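Local coordinates for protein Phosphoglucosamine/phosphogalactosamine mutase (Sulfolobus tokodaii, PDB 2F7L) that interconverts the 6-phosphates and 1-phosphates of glucosamine and galactosamine, a magnesium-dependent step in the synthesis of UDP-N-acetylglucosamine and UDP-N-acetylgalactosamine, at residues A[165-170]-A[352-357]. Numbering follows the deposited sequence.
Sequences IEKIKK and LLANEN
The end of Lys167 stands over the oxygen end of the peptide group joining Ala354 to Asn355, its CE 3.4 Å from Ala354 O and well out of the peptide plane. Lys167 NZ also approaches from above, some 50° out of the peptide plane, and makes a weak hydrogen bond of 3.4 Å with Ala354 O. The side-chain amide of Asn355 turns its nitrogen end to the same methylene: ND2 is 4.5 Å from Lys167 CE, which stands tilted out of the amide plane. Lys167 gets there by setting CG anti to its own backbone N (chi1 168°), bending once at chi2 and then running out nearly straight.

How two domains of similar build can meet where the C-terminal end of one helix lies against the flank of another is illustrated well here. Phosphohexose mutases carry three consecutive alpha/beta/alpha domains and a C-terminal domain; helix 165-171 belongs to the second and helix 342-356 to the third. The segment axes pass 9.3 Å apart at 70°, and 155 Å² is buried in all.

At the closest point the small side chain of Ala354 faces Ile168: their CA atoms are 5.8 Å apart, and Ala354 CB meets Ile168 CG1 at 4.1 Å. Ile168 further packs on Leu350 and Leu195, while Tyr173 adjoins Ala354, making this the buried side of a contact whose Asn355 side is exposed. Ala354 O belongs to the last turn before Asn357 leaves the helix with positive phi, and Asn357 N reaches it only weakly. A lysine ammonium at this C-terminal end would probably be favoured by the partial negative charge of the terminal carbonyls.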
loop_
_atom_site.group_PDB
_atom_site.type_symbol
_atom_site.label_atom_id
_atom_site.label_comp_id
_atom_site.label_asym_id
_atom_site.label_seq_id
_atom_site.Cartn_x
_atom_site.Cartn_y
_atom_site.Cartn_z
ATOM N N ILE A 165 6.061 20.317 13.499
ATOM C CA ILE A 165 5.965 19.578 14.751
ATOM C C ILE A 165 5.362 20.345 15.925
ATOM O O ILE A 165 4.579 19.793 16.704
ATOM C CB ILE A 165 7.318 19.069 15.199
ATOM C CG1 ILE A 165 7.884 18.134 14.138
ATOM C CG2 ILE A 165 7.181 18.378 16.563
ATOM C CD1 ILE A 165 9.204 17.529 14.537
ATOM N N GLU A 166 5.733 21.610 16.067
ATOM C CA GLU A 166 5.207 22.404 17.168
ATOM C C GLU A 166 3.708 22.679 17.021
ATOM O O GLU A 166 2.939 22.454 17.963
ATOM C CB GLU A 166 6.007 23.703 17.300
ATOM C CG GLU A 166 7.433 23.481 17.803
ATOM C CD GLU A 166 7.497 22.549 19.032
ATOM O OE1 GLU A 166 6.621 22.659 19.926
ATOM O OE2 GLU A 166 8.433 21.713 19.116
ATOM N N LYS A 167 3.289 23.145 15.846
ATOM C CA LYS A 167 1.879 23.432 15.608
ATOM C C LYS A 167 1.000 22.260 16.057
ATOM O O LYS A 167 0.036 22.442 16.807
ATOM C CB LYS A 167 1.653 23.739 14.120
ATOM C CG LYS A 167 0.195 23.791 13.645
ATOM C CD LYS A 167 -0.632 24.884 14.299
ATOM C CE LYS A 167 -2.071 24.908 13.744
ATOM N NZ LYS A 167 -3.112 25.479 14.688
ATOM N N ILE A 168 1.353 21.054 15.620
ATOM C CA ILE A 168 0.596 19.856 15.957
ATOM C C ILE A 168 0.757 19.500 17.424
ATOM O O ILE A 168 -0.192 19.070 18.078
ATOM C CB ILE A 168 1.068 18.655 15.111
ATOM C CG1 ILE A 168 0.896 18.972 13.628
ATOM C CG2 ILE A 168 0.289 17.402 15.482
ATOM C CD1 ILE A 168 1.628 18.009 12.708
ATOM N N LYS A 169 1.967 19.673 17.937
ATOM C CA LYS A 169 2.241 19.334 19.322
ATOM C C LYS A 169 1.326 20.148 20.219
ATOM O O LYS A 169 0.887 19.686 21.275
ATOM C CB LYS A 169 3.712 19.615 19.664
ATOM C CG LYS A 169 4.227 18.770 20.819
ATOM C CD LYS A 169 5.612 19.182 21.285
ATOM C CE LYS A 169 6.626 19.125 20.165
ATOM N NZ LYS A 169 7.945 19.694 20.581
ATOM N N LYS A 170 1.026 21.359 19.769
ATOM C CA LYS A 170 0.177 22.285 20.506
ATOM C C LYS A 170 -1.246 21.772 20.686
ATOM O O LYS A 170 -1.835 21.932 21.751
ATOM C CB LYS A 170 0.168 23.645 19.787
ATOM C CG LYS A 170 -0.827 24.680 20.303
ATOM C CD LYS A 170 -0.640 26.018 19.553
ATOM C CE LYS A 170 -1.701 27.076 19.926
ATOM N NZ LYS A 170 -1.749 27.401 21.397
ATOM N N LEU A 352 -2.836 18.474 8.536
ATOM C CA LEU A 352 -4.061 18.927 7.875
ATOM C C LEU A 352 -5.177 19.188 8.904
ATOM O O LEU A 352 -5.857 20.211 8.872
ATOM C CB LEU A 352 -4.487 17.850 6.868
ATOM C CG LEU A 352 -5.641 18.017 5.875
ATOM C CD1 LEU A 352 -6.831 17.173 6.319
ATOM C CD2 LEU A 352 -5.987 19.503 5.735
ATOM N N LEU A 353 -5.336 18.257 9.831
ATOM C CA LEU A 353 -6.337 18.361 10.879
ATOM C C LEU A 353 -6.020 19.511 11.833
ATOM O O LEU A 353 -6.915 20.203 12.314
ATOM C CB LEU A 353 -6.380 17.046 11.657
ATOM C CG LEU A 353 -7.726 16.585 12.214
ATOM C CD1 LEU A 353 -8.150 17.548 13.296
ATOM C CD2 LEU A 353 -8.774 16.514 11.100
ATOM N N ALA A 354 -4.737 19.710 12.109
ATOM C CA ALA A 354 -4.295 20.761 13.022
ATOM C C ALA A 354 -4.511 22.154 12.468
ATOM O O ALA A 354 -4.914 23.065 13.184
ATOM C CB ALA A 354 -2.831 20.574 13.339
ATOM N N ASN A 355 -4.233 22.307 11.183
ATOM C CA ASN A 355 -4.357 23.585 10.516
ATOM C C ASN A 355 -5.800 23.955 10.156
ATOM O O ASN A 355 -6.089 25.111 9.873
ATOM C CB ASN A 355 -3.483 23.585 9.260
ATOM C CG ASN A 355 -3.163 24.987 8.772
ATOM O OD1 ASN A 355 -2.651 25.176 7.671
ATOM N ND2 ASN A 355 -3.464 25.989 9.604
ATOM N N GLU A 356 -6.709 22.988 10.161
ATOM C CA GLU A 356 -8.103 23.287 9.835
ATOM C C GLU A 356 -8.879 23.556 11.121
ATOM O O GLU A 356 -9.989 24.092 11.103
ATOM C CB GLU A 356 -8.734 22.117 9.083
ATOM C CG GLU A 356 -8.030 21.770 7.783
ATOM C CD GLU A 356 -8.141 22.868 6.745
ATOM O OE1 GLU A 356 -9.278 23.329 6.540
ATOM O OE2 GLU A 356 -7.116 23.262 6.127
ATOM N N ASN A 357 -8.269 23.181 12.237
ATOM C CA ASN A 357 -8.863 23.348 13.549
ATOM C C ASN A 357 -10.291 22.801 13.614
ATOM O O ASN A 357 -11.135 23.301 14.359
ATOM C CB ASN A 357 -8.849 24.816 13.951
ATOM C CG ASN A 357 -8.992 25.000 15.450
ATOM O OD1 ASN A 357 -9.144 26.120 15.946
ATOM N ND2 ASN A 357 -8.933 23.889 16.187
#